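Local coordinates for alpha-L-rhamnosidase (Klebsiella oxytoca, PDB 4XHC), which catalyses hydrolysis of alpha-L-rhamnosides, probably releasing L-rhamnose, as a two-domain glycoside hydrolase of family GH78, at residues L50-H55 and E195-T200; Q86-S91 and K186-F191; F307-L312 and P330-Q335. All blocks are in the same frame, centred on the assembly; numbering follows the deposited sequence.

Interaction 1. Residues L50-H55 and E195-T200; sequences LSRQAH and EVNAVT
Arg-52 runs its aliphatic stem slantwise across the side chain of Asn-197, with CG 4.0 Å from ND2 of Asn-197. A bend at chi3 (-65°) turns the guanidinium back toward CB of Asn-197, its plane 32° from the amide plane, so the two planar groups lie askew and no stack forms. The methyl of Ala-54 occupies the same face, small enough to sit between Asn-197 and the carboxylate of Glu-195, whose OE2 is hydrogen-bonded to His-108. These pairs ride on an antiparallel ladder in which 51-55 is the outermost strand, within this chain, of a four-stranded sheet and pairs with 187-200. Gln-53 and Ala-198 form a hydrogen-bonded pair, N of Gln-53 to O of Ala-198 and N of Ala-198 to O of Gln-53, both 2.9 Å. His-55 N gives a further bond of 2.8 Å to Val-196 O. The other face carries Ser-51, Gln-53 and His-55. There CB of His-55 rests 4.0 Å from CG1 of Val-196, while the edge of the imidazole comes to the methyl of Ala-198 and its ring also meets Tyr-103. Thr-200 suits both environments: CG2 lies 3.8 Å from OG of Ser-51, whereas OG1 is hydrogen-bonded to O of Gln-228.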
loop_
_atom_site.group_PDB
_atom_site.type_symbol
_atom_site.label_atom_id
_atom_site.label_comp_id
_atom_site.label_asym_id
_atom_site.label_seq_id
_atom_site.Cartn_x
_atom_site.Cartn_y
_atom_site.Cartn_z
ATOM N N LEU A 50 26.722 4.587 -0.941
ATOM C CA LEU A 50 25.909 5.066 0.164
ATOM C C LEU A 50 26.215 4.268 1.416
ATOM O O LEU A 50 26.323 3.055 1.364
ATOM C CB LEU A 50 24.431 4.912 -0.175
ATOM C CG LEU A 50 23.916 5.723 -1.359
ATOM C CD1 LEU A 50 22.493 5.308 -1.723
ATOM C CD2 LEU A 50 23.985 7.205 -1.026
ATOM N N SER A 51 26.376 4.948 2.540
ATOM C CA SER A 51 26.516 4.265 3.816
ATOM C C SER A 51 25.135 4.114 4.443
ATOM O O SER A 51 24.348 5.055 4.459
ATOM C CB SER A 51 27.450 5.039 4.750
ATOM O OG SER A 51 26.767 6.110 5.379
ATOM N N ARG A 52 24.863 2.930 4.974
ATOM C CA ARG A 52 23.572 2.588 5.567
ATOM C C ARG A 52 23.817 2.332 7.055
ATOM O O ARG A 52 24.758 1.637 7.406
ATOM C CB ARG A 52 23.001 1.360 4.831
ATOM C CG ARG A 52 21.838 0.616 5.488
ATOM C CD ARG A 52 21.332 -0.533 4.608
ATOM N NE ARG A 52 20.759 -0.033 3.345
ATOM C CZ ARG A 52 19.483 -0.160 2.948
ATOM N NH1 ARG A 52 18.576 -0.813 3.684
ATOM N NH2 ARG A 52 19.112 0.362 1.779
ATOM N N GLN A 53 22.995 2.908 7.930
ATOM C CA GLN A 53 23.222 2.807 9.377
ATOM C C GLN A 53 21.927 2.830 10.203
ATOM O O GLN A 53 21.143 3.773 10.104
ATOM C CB GLN A 53 24.133 3.945 9.813
ATOM C CG GLN A 53 24.410 3.988 11.304
ATOM C CD GLN A 53 25.685 4.739 11.642
ATOM O OE1 GLN A 53 26.168 5.571 10.865
ATOM N NE2 GLN A 53 26.243 4.443 12.808
ATOM N N ALA A 54 21.729 1.804 11.034
ATOM C CA ALA A 54 20.481 1.627 11.808
ATOM C C ALA A 54 20.333 2.589 12.998
ATOM O O ALA A 54 21.307 2.908 13.671
ATOM C CB ALA A 54 20.371 0.192 12.299
ATOM N N HIS A 55 19.105 3.031 13.258
ATOM C CA HIS A 55 18.813 3.891 14.404
ATOM C C HIS A 55 17.459 3.557 15.013
ATOM O O HIS A 55 16.464 3.483 14.296
ATOM C CB HIS A 55 18.793 5.354 13.982
ATOM C CG HIS A 55 20.148 5.963 13.850
ATOM N ND1 HIS A 55 20.725 6.234 12.627
ATOM C CD2 HIS A 55 21.038 6.362 14.786
ATOM C CE1 HIS A 55 21.911 6.781 12.814
ATOM N NE2 HIS A 55 22.126 6.868 14.114
ATOM N N GLU A 195 12.982 0.236 13.690
ATOM C CA GLU A 195 14.186 1.013 13.428
ATOM C C GLU A 195 14.161 1.622 12.036
ATOM O O GLU A 195 13.401 1.189 11.174
ATOM C CB GLU A 195 15.448 0.159 13.625
ATOM C CG GLU A 195 15.616 -0.991 12.641
ATOM C CD GLU A 195 16.892 -1.804 12.877
ATOM O OE1 GLU A 195 17.546 -1.626 13.931
ATOM O OE2 GLU A 195 17.243 -2.628 12.001
ATOM N N VAL A 196 14.986 2.649 11.846
ATOM C CA VAL A 196 15.219 3.257 10.532
ATOM C C VAL A 196 16.661 3.016 10.104
ATOM O O VAL A 196 17.585 3.190 10.898
ATOM C CB VAL A 196 14.879 4.768 10.507
ATOM C CG1 VAL A 196 15.795 5.582 11.407
ATOM C CG2 VAL A 196 14.938 5.299 9.089
ATOM N N ASN A 197 16.832 2.566 8.865
ATOM C CA ASN A 197 18.151 2.406 8.251
ATOM C C ASN A 197 18.490 3.668 7.456
ATOM O O ASN A 197 18.020 3.841 6.335
ATOM C CB ASN A 197 18.173 1.178 7.328
ATOM C CG ASN A 197 18.219 -0.136 8.080
ATOM O OD1 ASN A 197 17.196 -0.784 8.296
ATOM N ND2 ASN A 197 19.417 -0.544 8.473
ATOM N N ALA A 198 19.293 4.551 8.044
ATOM C CA ALA A 198 19.557 5.876 7.461
ATOM C C ALA A 198 20.689 5.843 6.437
ATOM O O ALA A 198 21.683 5.133 6.609
ATOM C CB ALA A 198 19.880 6.877 8.555
ATOM N N VAL A 199 20.539 6.631 5.379
ATOM C CA VAL A 199 21.506 6.649 4.288
ATOM C C VAL A 199 22.013 8.050 3.997
ATOM O O VAL A 199 21.306 9.034 4.206
ATOM C CB VAL A 199 20.932 6.046 2.974
ATOM C CG1 VAL A 199 20.703 4.551 3.129
ATOM C CG2 VAL A 199 19.649 6.758 2.533
ATOM N N THR A 200 23.232 8.098 3.463
ATOM C CA THR A 200 23.901 9.326 3.044
ATOM C C THR A 200 25.190 8.932 2.324
ATOM O O THR A 200 25.710 7.834 2.533
ATOM C CB THR A 200 24.241 10.243 4.249
ATOM O OG1 THR A 200 24.855 11.456 3.790
ATOM C CG2 THR A 200 25.185 9.542 5.234
#

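Interaction 2. Residues Q86-S91 and K186-F191; sequences QRELSS and KFRLQF
The Arg-188 guanidinium takes the Glu-88 carboxylate at its edge, the two planes only 22° apart. Both bonds of this side-on grip end on one oxygen: NE of Arg-188 lies 2.9 Å from OE1 of Glu-88, which offers its anti lone pair, while NH2 of Arg-188 gives a longer bond of 3.3 Å to the same OE1. A bend in the arginine chain at chi3 (-57°) swings the head round to Glu-88, and the stem passes OG of Ser-90 on the way. The Phe-191 ring is also met at its edge, where CD1 of Leu-89 comes within 3.8 Å of CE1 of Phe-191. The other methyl of Leu-89, CD2, lies over one face of the Arg-87 guanidinium, toward its rim.

Beneath these groups, Leu-89 and Leu-189 make a single antiparallel hydrogen-bonded bridge, with N of Leu-89 2.7 Å from O of Leu-189 and N of Leu-189 2.9 Å from O of Leu-89. The loop 86-91 thereby docks on one edge of strand 187-200, whose other edge pairs with strand 106-115. Past the bridge the backbones separate, and a water fills in, donating to O of Arg-87 and accepting from N of Phe-191, 2.9 Å from each. Leucine and phenylalanine suit the inner side, where Leu-89 packs on Val-180 and Phe-191 on Val-178 of the second sheet. Beside the contact, Lys-186 forms a salt bridge with Asp-298 of the second subunit.

The chemistry is thus divided: buried apolar groups face the neighbouring sheet, and an ion pair lies on the outer side. Because Glu-88 is exposed, solvent probably screens that pair, and two N-H groups of one guanidinium converging on OE1 hold its plane close to that of the carboxylate.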
loop_
_atom_site.group_PDB
_atom_site.type_symbol
_atom_site.label_atom_id
_atom_site.label_comp_id
_atom_site.label_asym_id
_atom_site.label_seq_id
_atom_site.Cartn_x
_atom_site.Cartn_y
_atom_site.Cartn_z
ATOM N N GLN A 86 5.334 -3.953 24.741
ATOM C CA GLN A 86 4.435 -4.751 25.570
ATOM C C GLN A 86 2.963 -4.558 25.223
ATOM O O GLN A 86 2.130 -5.322 25.686
ATOM C CB GLN A 86 4.624 -4.403 27.052
ATOM C CG GLN A 86 6.013 -4.689 27.615
ATOM C CD GLN A 86 6.438 -6.150 27.459
ATOM O OE1 GLN A 86 5.713 -7.091 27.811
ATOM N NE2 GLN A 86 7.633 -6.341 26.932
ATOM N N ARG A 87 2.630 -3.543 24.431
ATOM C CA ARG A 87 1.222 -3.243 24.140
ATOM C C ARG A 87 0.629 -4.163 23.097
ATOM O O ARG A 87 1.301 -4.573 22.155
ATOM C CB ARG A 87 1.030 -1.799 23.667
ATOM C CG ARG A 87 0.887 -0.787 24.795
ATOM C CD ARG A 87 0.509 0.582 24.256
ATOM N NE ARG A 87 -0.862 0.614 23.755
ATOM C CZ ARG A 87 -1.404 1.643 23.108
ATOM N NH1 ARG A 87 -0.694 2.738 22.862
ATOM N NH2 ARG A 87 -2.663 1.571 22.701
ATOM N N GLU A 88 -0.655 -4.453 23.273
ATOM C CA GLU A 88 -1.420 -5.297 22.366
ATOM C C GLU A 88 -2.527 -4.449 21.746
ATOM O O GLU A 88 -3.505 -4.110 22.412
ATOM C CB GLU A 88 -1.997 -6.490 23.135
ATOM C CG GLU A 88 -0.923 -7.354 23.781
ATOM C CD GLU A 88 -1.475 -8.514 24.591
ATOM O OE1 GLU A 88 -2.690 -8.794 24.523
ATOM O OE2 GLU A 88 -0.676 -9.156 25.302
ATOM N N LEU A 89 -2.376 -4.121 20.470
ATOM C CA LEU A 89 -3.239 -3.144 19.811
ATOM C C LEU A 89 -4.405 -3.781 19.044
ATOM O O LEU A 89 -4.232 -4.812 18.402
ATOM C CB LEU A 89 -2.400 -2.298 18.847
ATOM C CG LEU A 89 -1.106 -1.702 19.410
ATOM C CD1 LEU A 89 -0.263 -1.131 18.288
ATOM C CD2 LEU A 89 -1.392 -0.641 20.465
ATOM N N SER A 90 -5.577 -3.147 19.101
ATOM C CA SER A 90 -6.765 -3.591 18.353
ATOM C C SER A 90 -7.160 -2.574 17.293
ATOM O O SER A 90 -6.529 -1.525 17.182
ATOM C CB SER A 90 -7.944 -3.831 19.311
ATOM O OG SER A 90 -7.548 -4.659 20.384
ATOM N N SER A 91 -8.218 -2.875 16.539
ATOM C CA SER A 91 -8.708 -1.972 15.503
ATOM C C SER A 91 -8.949 -0.589 16.059
ATOM O O SER A 91 -9.584 -0.441 17.098
ATOM C CB SER A 91 -10.005 -2.483 14.885
ATOM O OG SER A 91 -9.823 -3.767 14.317
ATOM N N LYS A 186 -10.909 -11.371 17.573
ATOM C CA LYS A 186 -10.234 -12.545 18.142
ATOM C C LYS A 186 -8.729 -12.379 18.452
ATOM O O LYS A 186 -8.163 -13.217 19.153
ATOM C CB LYS A 186 -10.404 -13.752 17.205
ATOM C CG LYS A 186 -11.838 -14.235 17.044
ATOM C CD LYS A 186 -11.900 -15.737 16.804
ATOM C CE LYS A 186 -11.730 -16.506 18.104
ATOM N NZ LYS A 186 -11.616 -17.972 17.875
ATOM N N PHE A 187 -8.068 -11.350 17.911
ATOM C CA PHE A 187 -6.630 -11.166 18.164
ATOM C C PHE A 187 -6.169 -9.714 18.115
ATOM O O PHE A 187 -6.857 -8.839 17.582
ATOM C CB PHE A 187 -5.777 -12.045 17.223
ATOM C CG PHE A 187 -5.603 -11.486 15.830
ATOM C CD1 PHE A 187 -6.525 -11.778 14.823
ATOM C CD2 PHE A 187 -4.496 -10.695 15.516
ATOM C CE1 PHE A 187 -6.362 -11.273 13.534
ATOM C CE2 PHE A 187 -4.333 -10.182 14.234
ATOM C CZ PHE A 187 -5.268 -10.471 13.239
ATOM N N ARG A 188 -4.988 -9.492 18.688
ATOM C CA ARG A 188 -4.379 -8.172 18.780
ATOM C C ARG A 188 -2.974 -8.192 18.198
ATOM O O ARG A 188 -2.342 -9.239 18.111
ATOM C CB ARG A 188 -4.332 -7.723 20.235
ATOM C CG ARG A 188 -5.707 -7.466 20.826
ATOM C CD ARG A 188 -5.666 -7.390 22.341
ATOM N NE ARG A 188 -5.114 -8.606 22.944
ATOM C CZ ARG A 188 -5.762 -9.770 23.077
ATOM N NH1 ARG A 188 -7.008 -9.919 22.640
ATOM N NH2 ARG A 188 -5.153 -10.802 23.646
ATOM N N LEU A 189 -2.495 -7.019 17.817
ATOM C CA LEU A 189 -1.198 -6.871 17.191
ATOM C C LEU A 189 -0.192 -6.271 18.178
ATOM O O LEU A 189 -0.544 -5.430 19.003
ATOM C CB LEU A 189 -1.333 -5.983 15.959
ATOM C CG LEU A 189 -0.157 -6.059 14.993
ATOM C CD1 LEU A 189 -0.075 -7.425 14.328
ATOM C CD2 LEU A 189 -0.265 -4.963 13.954
ATOM N N GLN A 190 1.065 -6.690 18.068
ATOM C CA GLN A 190 2.099 -6.341 19.039
ATOM C C GLN A 190 3.432 -6.148 18.325
ATOM O O GLN A 190 3.960 -7.093 17.754
ATOM C CB GLN A 190 2.194 -7.469 20.066
ATOM C CG GLN A 190 3.226 -7.297 21.164
ATOM C CD GLN A 190 3.101 -8.369 22.245
ATOM O OE1 GLN A 190 2.667 -9.507 21.994
ATOM N NE2 GLN A 190 3.487 -8.012 23.456
ATOM N N PHE A 191 3.970 -4.930 18.353
ATOM C CA PHE A 191 5.258 -4.634 17.724
ATOM C C PHE A 191 6.387 -4.971 18.682
ATOM O O PHE A 191 6.280 -4.699 19.869
ATOM C CB PHE A 191 5.336 -3.164 17.352
ATOM C CG PHE A 191 4.384 -2.776 16.265
ATOM C CD1 PHE A 191 3.075 -2.460 16.556
ATOM C CD2 PHE A 191 4.794 -2.759 14.946
ATOM C CE1 PHE A 191 2.194 -2.120 15.549
ATOM C CE2 PHE A 191 3.922 -2.413 13.933
ATOM C CZ PHE A 191 2.619 -2.094 14.238
HETATM O O HOH W 1 3.132 -3.080 20.415
#

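Interaction 3. Residues F307-L312 and P330-Q335; sequences FFVDVL and PTARRQ
A helical hairpin of the catalytic domain, which in this family is an (alpha/alpha)6 barrel, brings helices 302-319 and 322-340 side by side. Their short segments run roughly antiparallel at 143°, with axes 8.7 Å apart at the closest point. The small side chain of Ala-332 suits this close approach: its methyl is met by CD2 of Phe-308, CG2 of Val-309 and CD2 of Leu-312, each 4.0 Å from CB of Ala-332. Phe-308 points across the interface, and Thr-331 places its methyl over one face of the ring in a CH-pi contact, CG2 of Thr-331 lying 3.5 Å from CE2 of Phe-308 and toward the rim. With CG2 set anti to the backbone N of Thr-331, this apolar methyl packs on the ring.

Gln-335 folds back along its own helix, so that NE2 of Gln-335 donates to O of Thr-331 at 3.0 Å, on the opposite face of the carbonyl from N of Gln-335. NE2 also bonds O of Gly-282, and OE1 bonds OG of Ser-305 and N of Val-284, so both ends of the buried amide have hydrogen-bond partners. Around the hairpin, Phe-308 and Leu-312 pack on Leu-271 and Thr-331 on Ala-275, all against helix 264-276, while Val-309 touches Leu-385 of helix 368-389.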
loop_
_atom_site.group_PDB
_atom_site.type_symbol
_atom_site.label_atom_id
_atom_site.label_comp_id
_atom_site.label_asym_id
_atom_site.label_seq_id
_atom_site.Cartn_x
_atom_site.Cartn_y
_atom_site.Cartn_z
ATOM N N PHE A 307 24.350 30.040 -13.520
ATOM C CA PHE A 307 25.036 29.565 -12.326
ATOM C C PHE A 307 25.978 28.407 -12.618
ATOM O O PHE A 307 26.876 28.139 -11.823
ATOM C CB PHE A 307 24.054 29.158 -11.217
ATOM C CG PHE A 307 23.332 30.312 -10.558
ATOM C CD1 PHE A 307 23.939 31.543 -10.379
ATOM C CD2 PHE A 307 22.047 30.134 -10.069
ATOM C CE1 PHE A 307 23.259 32.584 -9.766
ATOM C CE2 PHE A 307 21.366 31.167 -9.443
ATOM C CZ PHE A 307 21.972 32.396 -9.295
ATOM N N PHE A 308 25.798 27.740 -13.750
ATOM C CA PHE A 308 26.779 26.759 -14.187
ATOM C C PHE A 308 28.182 27.372 -14.188
ATOM O O PHE A 308 29.157 26.725 -13.786
ATOM C CB PHE A 308 26.443 26.233 -15.583
ATOM C CG PHE A 308 27.296 25.074 -16.011
ATOM C CD1 PHE A 308 26.924 23.773 -15.701
ATOM C CD2 PHE A 308 28.479 25.280 -16.710
ATOM C CE1 PHE A 308 27.713 22.701 -16.089
ATOM C CE2 PHE A 308 29.271 24.214 -17.099
ATOM C CZ PHE A 308 28.887 22.924 -16.791
ATOM N N VAL A 309 28.280 28.627 -14.614
ATOM C CA VAL A 309 29.566 29.304 -14.661
ATOM C C VAL A 309 30.147 29.453 -13.264
ATOM O O VAL A 309 31.337 29.175 -13.059
ATOM C CB VAL A 309 29.467 30.707 -15.288
ATOM C CG1 VAL A 309 30.829 31.391 -15.293
ATOM C CG2 VAL A 309 28.902 30.625 -16.697
ATOM N N ASP A 310 29.328 29.900 -12.310
ATOM C CA ASP A 310 29.850 30.168 -10.969
ATOM C C ASP A 310 30.208 28.862 -10.246
ATOM O O ASP A 310 31.202 28.814 -9.516
ATOM C CB ASP A 310 28.893 31.034 -10.138
ATOM C CG ASP A 310 29.555 31.605 -8.861
ATOM O OD1 ASP A 310 30.704 32.116 -8.903
ATOM O OD2 ASP A 310 28.913 31.538 -7.798
ATOM N N VAL A 311 29.433 27.803 -10.471
ATOM C CA VAL A 311 29.766 26.503 -9.884
ATOM C C VAL A 311 31.104 25.993 -10.419
ATOM O O VAL A 311 31.918 25.481 -9.653
ATOM C CB VAL A 311 28.674 25.437 -10.130
ATOM C CG1 VAL A 311 29.111 24.095 -9.556
ATOM C CG2 VAL A 311 27.357 25.869 -9.501
ATOM N N LEU A 312 31.319 26.123 -11.727
ATOM C CA LEU A 312 32.577 25.692 -12.339
ATOM C C LEU A 312 33.749 26.504 -11.804
ATOM O O LEU A 312 34.804 25.947 -11.500
ATOM C CB LEU A 312 32.515 25.806 -13.862
ATOM C CG LEU A 312 33.685 25.209 -14.657
ATOM C CD1 LEU A 312 33.881 23.734 -14.360
ATOM C CD2 LEU A 312 33.472 25.402 -16.150
ATOM N N PRO A 330 33.596 25.220 -22.508
ATOM C CA PRO A 330 32.631 25.490 -23.581
ATOM C C PRO A 330 31.168 25.470 -23.145
ATOM O O PRO A 330 30.389 26.290 -23.619
ATOM C CB PRO A 330 32.919 24.379 -24.595
ATOM C CG PRO A 330 34.375 24.084 -24.417
ATOM C CD PRO A 330 34.677 24.315 -22.958
ATOM N N THR A 331 30.791 24.558 -22.250
ATOM C CA THR A 331 29.429 24.560 -21.709
ATOM C C THR A 331 29.151 25.893 -20.977
ATOM O O THR A 331 28.125 26.536 -21.214
ATOM C CB THR A 331 29.160 23.344 -20.772
ATOM O OG1 THR A 331 29.221 22.123 -21.514
ATOM C CG2 THR A 331 27.775 23.414 -20.145
ATOM N N ALA A 332 30.076 26.310 -20.108
ATOM C CA ALA A 332 29.942 27.568 -19.360
ATOM C C ALA A 332 29.818 28.756 -20.297
ATOM O O ALA A 332 28.898 29.564 -20.158
ATOM C CB ALA A 332 31.128 27.771 -18.435
ATOM N N ARG A 333 30.742 28.849 -21.253
ATOM C CA ARG A 333 30.740 29.925 -22.237
ATOM C C ARG A 333 29.418 30.011 -22.993
ATOM O O ARG A 333 28.927 31.105 -23.264
ATOM C CB ARG A 333 31.880 29.738 -23.241
ATOM C CG ARG A 333 31.941 30.801 -24.334
ATOM C CD ARG A 333 32.983 30.458 -25.372
ATOM N NE ARG A 333 32.630 29.232 -26.078
ATOM C CZ ARG A 333 33.502 28.396 -26.643
ATOM N NH1 ARG A 333 34.810 28.622 -26.602
ATOM N NH2 ARG A 333 33.059 27.312 -27.256
ATOM N N ARG A 334 28.848 28.861 -23.348
ATOM C CA ARG A 334 27.595 28.828 -24.106
ATOM C C ARG A 334 26.422 29.390 -23.299
ATOM O O ARG A 334 25.503 29.987 -23.868
ATOM C CB ARG A 334 27.285 27.401 -24.561
ATOM C CG ARG A 334 26.142 27.285 -25.555
ATOM C CD ARG A 334 26.619 27.296 -27.002
ATOM N NE ARG A 334 25.469 27.272 -27.908
ATOM C CZ ARG A 334 24.795 28.347 -28.326
ATOM N NH1 ARG A 334 25.155 29.575 -27.960
ATOM N NH2 ARG A 334 23.745 28.200 -29.128
ATOM N N GLN A 335 26.451 29.209 -21.980
ATOM C CA GLN A 335 25.385 29.746 -21.134
ATOM C C GLN A 335 25.394 31.272 -21.184
ATOM O O GLN A 335 24.341 31.909 -21.175
ATOM C CB GLN A 335 25.513 29.265 -19.681
ATOM C CG GLN A 335 25.544 27.752 -19.481
ATOM C CD GLN A 335 24.573 26.988 -20.373
ATOM O OE1 GLN A 335 23.361 27.100 -20.227
ATOM N NE2 GLN A 335 25.105 26.180 -21.278
#

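How the interactions relate
From the N terminus, residues 50-55 come first and meet 195-200 about 140 residues later, so interaction 1 closes a long loop that holds most of the N-terminal beta domain. Interaction 2 opens at 86-91 and closes at 186-191 within that loop. Both end on strand 187-200, so one strand receives an edge strand near its end and a docking loop near its start, with centres about 28 Å apart. Interaction 3 follows in series, closing the short turn-and-helix stretch of a helical hairpin in the catalytic domain. Its centre lies about 35 Å from that of interaction 1 and about 59 Å from that of interaction 2, and it touches neither.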